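Local atomic coordinates of glycosyl hydrolase (Rhizobium leguminosarum bv. trifolii, PDB entry 5NDX), a protein that probably hydrolyses O-glycosyl bonds as an alpha-L-iduronidase-like glycoside hydrolase of family 39. Residues 480-492 with 583-595. The protein carries 2 engineered substitutions. Numbering follows the deposited sequence.
Sequences EAQFAELRRAQEP and SAPLISTAFLHMS. Unlike the reference sequence in segment 583-595: Ser583 (reference Pro). With SO4 (sulfate ion), chain D.
The guanidinium of Arg487 carries CD2 of Leu592 over the centre of one face, 3.3 Å above the plane, while Met594 SD, in one of two modelled conformers, lies at its edge, 3.3 Å from NH1. Arginine suits this buried place because its flat faces accept apolar atoms while its N-H groups point outward in the plane: NH2 forms a salt bridge to Asp359. The carboxylate of Glu491 lies against a second leucine, with CD 3.4 Å from Leu586 CD2; OE1 pairs with Lys362 and takes a bond from a water that also accepts from Ser588 N. In the same conformer, flexible, unbranched Met594 sets its CE 3.5 Å from Phe483 CB, obliquely to the ring. Beside it, Glu480 reaches past with CG anti to the backbone N (chi1 179°), and its OE2 receives the Ser595 hydroxyl at 2.8 Å from above the carboxylate plane. Replacing Glu480 with an alanine would probably leave that hydroxyl without this acceptor and uncover Met594 CE. At the other end, Pro492 CB meets Ile587 CD1 at 3.9 Å, beside waters within reach of Pro492 O and Pro585 O. Away from the annotated sites, this packing lays helix 480-489 nearly antiparallel (160°) to edge strand 590-594 of the small antiparallel sheet with 536-545 and 549-557; strand 549-557 also touches Phe483, and helix 452-457 packs against Leu486 and Ala489.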
ATOM      1  N   GLU A 480      -5.432  13.160 -25.209  1.00 43.08           N
ATOM      2  CA  GLU A 480      -5.482  11.715 -25.170  1.00 43.60           C
ATOM      3  C   GLU A 480      -4.100  11.118 -25.412  1.00 39.79           C
ATOM      4  O   GLU A 480      -3.678  10.246 -24.654  1.00 41.31           O
ATOM      5  CB  GLU A 480      -6.497  11.149 -26.170  1.00 45.49           C
ATOM      6  CG  GLU A 480      -6.523   9.632 -26.148  1.00 49.58           C
ATOM      7  CD  GLU A 480      -7.609   8.987 -27.049  1.00 55.31           C
ATOM      8  OE1 GLU A 480      -8.373   9.717 -27.711  1.00 57.91           O
ATOM      9  OE2 GLU A 480      -7.690   7.734 -27.065  1.00 57.26           O
ATOM     10  N   ALA A 481      -3.411  11.553 -26.453  1.00 39.05           N
ATOM     11  CA  ALA A 481      -2.061  11.040 -26.729  1.00 41.28           C
ATOM     12  C   ALA A 481      -1.096  11.269 -25.545  1.00 39.36           C
ATOM     13  O   ALA A 481      -0.264  10.428 -25.262  1.00 40.41           O
ATOM     14  CB  ALA A 481      -1.472  11.655 -27.998  1.00 41.45           C
ATOM     15  N   GLN A 482      -1.223  12.399 -24.869  1.00 39.46           N
ATOM     16  CA  GLN A 482      -0.385  12.709 -23.681  1.00 38.43           C
ATOM     17  C   GLN A 482      -0.661  11.780 -22.508  1.00 37.25           C
ATOM     18  O   GLN A 482       0.260  11.248 -21.888  1.00 35.78           O
ATOM     19  CB  GLN A 482      -0.542  14.172 -23.288  1.00 37.90           C
ATOM     20  CG  GLN A 482       0.222  15.060 -24.243  1.00 37.68           C
ATOM     21  CD  GLN A 482      -0.058  16.548 -24.073  1.00 38.25           C
ATOM     22  OE1 GLN A 482      -1.093  16.954 -23.543  1.00 38.12           O
ATOM     23  NE2 GLN A 482       0.923  17.366 -24.455  1.00 37.76           N
ATOM     24  N   PHE A 483      -1.935  11.512 -22.283  1.00 36.41           N
ATOM     25  CA  PHE A 483      -2.330  10.518 -21.323  1.00 36.82           C
ATOM     26  C   PHE A 483      -1.819   9.098 -21.646  1.00 36.33           C
ATOM     27  O   PHE A 483      -1.423   8.376 -20.718  1.00 34.02           O
ATOM     28  CB  PHE A 483      -3.835  10.489 -21.130  1.00 37.57           C
ATOM     29  CG  PHE A 483      -4.354  11.494 -20.127  1.00 37.30           C
ATOM     30  CD1 PHE A 483      -3.878  11.517 -18.834  1.00 37.87           C
ATOM     31  CD2 PHE A 483      -5.380  12.372 -20.466  1.00 38.94           C
ATOM     32  CE1 PHE A 483      -4.369  12.414 -17.896  1.00 37.80           C
ATOM     33  CE2 PHE A 483      -5.890  13.261 -19.540  1.00 39.05           C
ATOM     34  CZ  PHE A 483      -5.362  13.309 -18.258  1.00 39.80           C
ATOM     35  N   ALA A 484      -1.788   8.724 -22.921  1.00 35.88           N
ATOM     36  CA  ALA A 484      -1.282   7.416 -23.333  1.00 35.62           C
ATOM     37  C   ALA A 484       0.229   7.372 -23.025  1.00 36.38           C
ATOM     38  O   ALA A 484       0.743   6.361 -22.568  1.00 35.44           O
ATOM     39  CB  ALA A 484      -1.547   7.115 -24.835  1.00 34.84           C
ATOM     40  N   GLU A 485       0.920   8.479 -23.243  1.00 34.79           N
ATOM     41  CA  GLU A 485       2.331   8.579 -22.896  1.00 35.66           C
ATOM     42  C   GLU A 485       2.542   8.467 -21.373  1.00 33.58           C
ATOM     43  O   GLU A 485       3.428   7.766 -20.936  1.00 32.63           O
ATOM     44  CB  GLU A 485       2.917   9.859 -23.522  1.00 37.65           C
ATOM     45  CG  GLU A 485       4.379  10.130 -23.266  1.00 42.99           C
ATOM     46  CD  GLU A 485       4.865  11.556 -23.754  1.00 46.99           C
ATOM     47  OE1 GLU A 485       4.067  12.410 -24.282  1.00 46.28           O
ATOM     48  OE2 GLU A 485       6.079  11.810 -23.598  1.00 47.21           O
ATOM     49  N   LEU A 486       1.697   9.096 -20.566  1.00 33.17           N
ATOM     50  CA  LEU A 486       1.806   9.000 -19.113  1.00 33.38           C
ATOM     51  C   LEU A 486       1.507   7.619 -18.606  1.00 32.46           C
ATOM     52  O   LEU A 486       2.195   7.119 -17.699  1.00 30.15           O
ATOM     53  CB  LEU A 486       0.888  10.014 -18.388  1.00 34.93           C
ATOM     54  CG  LEU A 486       1.167  11.503 -18.624  1.00 36.09           C
ATOM     55  CD1 LEU A 486       0.236  12.320 -17.775  1.00 36.51           C
ATOM     56  CD2 LEU A 486       2.591  11.958 -18.356  1.00 35.35           C
ATOM     57  N   ARG A 487       0.492   6.978 -19.170  1.00 33.20           N
ATOM     58  CA  ARG A 487       0.134   5.634 -18.750  1.00 33.78           C
ATOM     59  C   ARG A 487       1.189   4.566 -19.167  1.00 34.57           C
ATOM     60  O   ARG A 487       1.260   3.493 -18.531  1.00 34.70           O
ATOM     61  CB  ARG A 487      -1.278   5.240 -19.260  1.00 35.42           C
ATOM     62  CG  ARG A 487      -2.362   6.063 -18.610  1.00 37.04           C
ATOM     63  CD  ARG A 487      -3.733   5.456 -18.754  1.00 39.70           C
ATOM     64  NE  ARG A 487      -4.644   5.978 -17.741  1.00 39.94           N
ATOM     65  CZ  ARG A 487      -5.481   6.976 -17.956  1.00 40.91           C
ATOM     66  NH1 ARG A 487      -5.572   7.537 -19.157  1.00 42.73           N
ATOM     67  NH2 ARG A 487      -6.232   7.418 -16.969  1.00 39.36           N
ATOM     68  N   ARG A 488       1.957   4.804 -20.228  1.00 33.75           N
ATOM     69  CA  ARG A 488       3.126   3.942 -20.522  1.00 36.45           C
ATOM     70  C   ARG A 488       4.196   4.128 -19.432  1.00 33.43           C
ATOM     71  O   ARG A 488       4.736   3.145 -18.896  1.00 30.92           O
ATOM     72  CB  ARG A 488       3.708   4.233 -21.903  1.00 41.44           C
ATOM     73  CG  ARG A 488       4.951   3.433 -22.364  1.00 49.29           C
ATOM     74  CD  ARG A 488       5.492   3.865 -23.762  1.00 54.36           C
ATOM     75  NE  ARG A 488       4.450   4.518 -24.641  1.00 67.27           N
ATOM     76  CZ  ARG A 488       4.391   5.822 -25.070  1.00 69.93           C
ATOM     77  NH1 ARG A 488       5.337   6.743 -24.769  1.00 68.54           N
ATOM     78  NH2 ARG A 488       3.344   6.230 -25.831  1.00 67.74           N
ATOM     79  N   ALA A 489       4.454   5.386 -19.085  1.00 31.36           N
ATOM     80  CA  ALA A 489       5.463   5.726 -18.108  1.00 31.59           C
ATOM     81  C   ALA A 489       5.090   5.348 -16.697  1.00 32.00           C
ATOM     82  O   ALA A 489       6.008   5.159 -15.883  1.00 31.15           O
ATOM     83  CB  ALA A 489       5.813   7.227 -18.158  1.00 31.35           C
ATOM     84  N   GLN A 490       3.798   5.180 -16.393  1.00 30.58           N
ATOM     85  CA  GLN A 490       3.387   4.988 -15.014  1.00 31.04           C
ATOM     86  C   GLN A 490       3.624   3.578 -14.511  1.00 31.58           C
ATOM     87  O   GLN A 490       3.606   3.367 -13.300  1.00 31.86           O
ATOM     88  CB  GLN A 490       1.900   5.291 -14.797  1.00 31.67           C
ATOM     89  CG  GLN A 490       0.927   4.166 -15.215  1.00 31.44           C
ATOM     90  CD  GLN A 490      -0.544   4.511 -15.080  1.00 31.41           C
ATOM     91  OE1 GLN A 490      -1.443   3.646 -15.332  1.00 36.18           O
ATOM     92  NE2 GLN A 490      -0.836   5.705 -14.695  1.00 29.06           N
ATOM     93  N   GLU A 491       3.830   2.631 -15.430  1.00 32.31           N
ATOM     94  CA  GLU A 491       3.958   1.223 -15.067  1.00 33.22           C
ATOM     95  C   GLU A 491       5.383   0.868 -14.652  1.00 31.56           C
ATOM     96  O   GLU A 491       6.339   1.306 -15.296  1.00 30.93           O
ATOM     97  CB  GLU A 491       3.542   0.298 -16.227  1.00 34.69           C
ATOM     98  CG  GLU A 491       2.101   0.468 -16.748  1.00 35.21           C
ATOM     99  CD  GLU A 491       1.011   0.387 -15.687  1.00 36.84           C
ATOM    100  OE1 GLU A 491       1.241  -0.224 -14.598  1.00 36.32           O
ATOM    101  OE2 GLU A 491      -0.122   0.913 -15.972  1.00 39.86           O
ATOM    102  N   PRO A 492       5.530   0.052 -13.596  1.00 31.87           N
ATOM    103  CA  PRO A 492       6.887  -0.393 -13.180  1.00 32.32           C
ATOM    104  C   PRO A 492       7.632  -0.903 -14.409  1.00 31.90           C
ATOM    105  O   PRO A 492       7.167  -1.811 -15.113  1.00 31.94           O
ATOM    106  CB  PRO A 492       6.591  -1.518 -12.206  1.00 32.99           C
ATOM    107  CG  PRO A 492       5.316  -1.107 -11.578  1.00 31.96           C
ATOM    108  CD  PRO A 492       4.504  -0.436 -12.670  1.00 31.20           C
ATOM    109  N   SER A 583       0.713  -0.892 -23.185  1.00 46.50           N
ATOM    110  CA  SER A 583       1.980  -0.401 -23.760  1.00 49.46           C
ATOM    111  C   SER A 583       3.121  -1.095 -23.031  1.00 51.33           C
ATOM    112  O   SER A 583       3.852  -1.870 -23.619  1.00 66.33           O
ATOM    113  CB  SER A 583       2.054   1.134 -23.747  1.00 47.94           C
ATOM    114  OG  SER A 583       1.522   1.658 -22.539  1.00 47.78           O
ATOM    115  N   ALA A 584       3.193  -0.935 -21.736  1.00 46.95           N
ATOM    116  CA  ALA A 584       4.205  -1.615 -20.931  1.00 45.64           C
ATOM    117  C   ALA A 584       3.619  -2.916 -20.377  1.00 44.67           C
ATOM    118  O   ALA A 584       2.435  -2.970 -20.108  1.00 44.24           O
ATOM    119  CB  ALA A 584       4.608  -0.707 -19.792  1.00 47.21           C
ATOM    120  N   PRO A 585       4.441  -3.960 -20.213  1.00 42.50           N
ATOM    121  CA  PRO A 585       4.074  -5.164 -19.458  1.00 42.00           C
ATOM    122  C   PRO A 585       3.623  -4.848 -18.037  1.00 39.82           C
ATOM    123  O   PRO A 585       4.267  -4.049 -17.338  1.00 38.53           O
ATOM    124  CB  PRO A 585       5.386  -5.953 -19.405  1.00 42.81           C
ATOM    125  CG  PRO A 585       6.140  -5.483 -20.593  1.00 44.27           C
ATOM    126  CD  PRO A 585       5.834  -4.032 -20.681  1.00 41.64           C
ATOM    127  N   LEU A 586       2.505  -5.424 -17.629  1.00 35.07           N
ATOM    128  CA  LEU A 586       1.879  -5.023 -16.391  1.00 34.24           C
ATOM    129  C   LEU A 586       2.246  -6.028 -15.357  1.00 34.08           C
ATOM    130  O   LEU A 586       1.984  -7.231 -15.545  1.00 34.03           O
ATOM    131  CB  LEU A 586       0.374  -5.004 -16.547  1.00 35.33           C
ATOM    132  CG  LEU A 586      -0.152  -3.990 -17.559  1.00 35.53           C
ATOM    133  CD1 LEU A 586      -1.572  -4.369 -17.976  1.00 35.46           C
ATOM    134  CD2 LEU A 586      -0.061  -2.565 -16.957  1.00 35.87           C
ATOM    135  N   ILE A 587       2.769  -5.602 -14.226  1.00 32.44           N
ATOM    136  CA  ILE A 587       2.887  -6.564 -13.118  1.00 34.92           C
ATOM    137  C   ILE A 587       1.663  -6.636 -12.176  1.00 34.07           C
ATOM    138  O   ILE A 587       1.554  -7.598 -11.409  1.00 31.69           O
ATOM    139  CB  ILE A 587       4.161  -6.411 -12.280  1.00 38.98           C
ATOM    140  CG1 ILE A 587       4.194  -5.061 -11.619  1.00 41.63           C
ATOM    141  CG2 ILE A 587       5.394  -6.624 -13.133  1.00 42.32           C
ATOM    142  CD1 ILE A 587       5.418  -4.924 -10.733  1.00 47.68           C
ATOM    143  N   SER A 588       0.799  -5.632 -12.216  1.00 31.60           N
ATOM    144  CA  SER A 588      -0.426  -5.619 -11.431  1.00 32.18           C
ATOM    145  C   SER A 588      -1.594  -5.981 -12.336  1.00 32.22           C
ATOM    146  O   SER A 588      -1.548  -5.773 -13.537  1.00 35.04           O
ATOM    147  CB  SER A 588      -0.665  -4.202 -10.781  1.00 32.39           C
ATOM    148  OG  SER A 588       0.212  -4.046  -9.634  1.00 33.81           O
ATOM    149  N   THR A 589      -2.655  -6.483 -11.735  1.00 31.47           N
ATOM    150  CA  THR A 589      -3.789  -7.019 -12.464  1.00 31.83           C
ATOM    151  C   THR A 589      -4.873  -5.992 -12.630  1.00 32.02           C
ATOM    152  O   THR A 589      -5.996  -6.203 -12.225  1.00 30.84           O
ATOM    153  CB  THR A 589      -4.328  -8.243 -11.725  1.00 32.76           C
ATOM    154  OG1 THR A 589      -4.815  -7.838 -10.449  1.00 32.01           O
ATOM    155  CG2 THR A 589      -3.229  -9.270 -11.570  1.00 32.60           C
ATOM    156  N   ALA A 590      -4.516  -4.884 -13.280  1.00 32.75           N
ATOM    157  CA  ALA A 590      -5.423  -3.796 -13.516  1.00 33.48           C
ATOM    158  C   ALA A 590      -4.935  -2.989 -14.717  1.00 33.75           C
ATOM    159  O   ALA A 590      -3.747  -2.932 -14.988  1.00 33.75           O
ATOM    160  CB  ALA A 590      -5.544  -2.920 -12.274  1.00 32.94           C
ATOM    161  N   PHE A 591      -5.868  -2.458 -15.494  1.00 33.77           N
ATOM    162  CA  PHE A 591      -5.515  -1.674 -16.664  1.00 33.78           C
ATOM    163  C   PHE A 591      -6.609  -0.722 -17.077  1.00 33.10           C
ATOM    164  O   PHE A 591      -7.751  -1.117 -17.225  1.00 32.69           O
ATOM    165  CB  PHE A 591      -5.158  -2.611 -17.818  1.00 34.30           C
ATOM    166  CG  PHE A 591      -4.776  -1.894 -19.080  1.00 34.90           C
ATOM    167  CD1 PHE A 591      -3.559  -1.242 -19.182  1.00 36.00           C
ATOM    168  CD2 PHE A 591      -5.664  -1.816 -20.160  1.00 36.37           C
ATOM    169  CE1 PHE A 591      -3.190  -0.570 -20.371  1.00 35.73           C
ATOM    170  CE2 PHE A 591      -5.305  -1.129 -21.329  1.00 36.46           C
ATOM    171  CZ  PHE A 591      -4.059  -0.510 -21.434  1.00 35.15           C
ATOM    172  N   LEU A 592      -6.259   0.543 -17.258  1.00 33.60           N
ATOM    173  CA  LEU A 592      -7.182   1.532 -17.767  1.00 33.83           C
ATOM    174  C   LEU A 592      -7.032   1.652 -19.294  1.00 35.13           C
ATOM    175  O   LEU A 592      -5.958   1.998 -19.773  1.00 35.37           O
ATOM    176  CB  LEU A 592      -7.007   2.924 -17.078  1.00 34.92           C
ATOM    177  CG  LEU A 592      -8.181   3.714 -17.712  1.00 37.69           C
ATOM    178  CD1 LEU A 592      -9.338   3.970 -16.785  1.00 39.96           C
ATOM    179  CD2 LEU A 592      -7.872   4.815 -18.665  1.00 38.41           C
ATOM    180  N   HIS A 593      -8.085   1.323 -20.064  1.00 35.25           N
ATOM    181  CA  HIS A 593      -8.050   1.468 -21.525  1.00 37.79           C
ATOM    182  C   HIS A 593      -8.848   2.684 -21.987  1.00 39.01           C
ATOM    183  O   HIS A 593     -10.008   2.823 -21.597  1.00 40.15           O
ATOM    184  CB  HIS A 593      -8.684   0.243 -22.214  1.00 42.04           C
ATOM    185  CG  HIS A 593      -8.470   0.240 -23.696  1.00 43.48           C
ATOM    186  ND1 HIS A 593      -9.464  -0.076 -24.603  1.00 43.44           N
ATOM    187  CD2 HIS A 593      -7.375   0.574 -24.429  1.00 42.95           C
ATOM    188  CE1 HIS A 593      -8.969  -0.003 -25.829  1.00 43.17           C
ATOM    189  NE2 HIS A 593      -7.713   0.411 -25.756  1.00 44.08           N
ATOM    190  N   MET A 594      -8.254   3.514 -22.827  1.00 40.72           N
ATOM    191  CA  MET A 594      -8.859   4.741 -23.368  0.50 44.11           C
ATOM    192  C   MET A 594      -9.468   4.461 -24.766  1.00 44.18           C
ATOM    193  O   MET A 594      -8.848   3.765 -25.586  1.00 42.25           O
ATOM    194  CB  MET A 594      -7.778   5.836 -23.492  0.50 46.88           C
ATOM    195  CG  MET A 594      -6.901   6.059 -22.236  0.50 48.72           C
ATOM    196  SD  MET A 594      -5.507   7.232 -22.435  0.50 51.63           S
ATOM    197  CE  MET A 594      -6.482   8.733 -22.537  0.50 52.81           C
ATOM    198  N   SER A 595     -10.652   5.007 -25.027  1.00 46.49           N
ATOM    199  CA  SER A 595     -11.289   4.982 -26.367  1.00 48.28           C
ATOM    200  C   SER A 595     -11.448   3.576 -26.939  1.00 47.13           C
ATOM    201  O   SER A 595     -10.820   3.237 -27.921  1.00 48.72           O
ATOM    202  CB  SER A 595     -10.481   5.869 -27.317  1.00 50.36           C
ATOM    203  OG  SER A 595     -10.395   7.171 -26.753  1.00 51.21           O
TER
HETATM  204  S   SO4 D 703      -7.545  15.084 -27.612  1.00 88.36           S
HETATM  205  O1  SO4 D 703      -6.919  16.323 -28.151  1.00 92.39           O
HETATM  206  O2  SO4 D 703      -6.673  13.938 -27.928  1.00 89.86           O
HETATM  207  O3  SO4 D 703      -7.743  15.174 -26.137  1.00 80.49           O
HETATM  208  O4  SO4 D 703      -8.864  14.865 -28.263  1.00103.04           O
HETATM  209  O   HOH W   1      -0.152   3.952 -22.865  1.00 41.77           O
HETATM  210  O   HOH W   2       1.522  -2.820 -13.178  1.00 36.87           O
HETATM  211  O   HOH W   3      -2.249   0.049 -14.812  1.00 46.39           O
HETATM  212  O   HOH W   4       4.551  -3.128 -14.923  1.00 32.42           O
HETATM  213  O   HOH W   5       6.964  -3.236 -17.377  1.00 46.30           O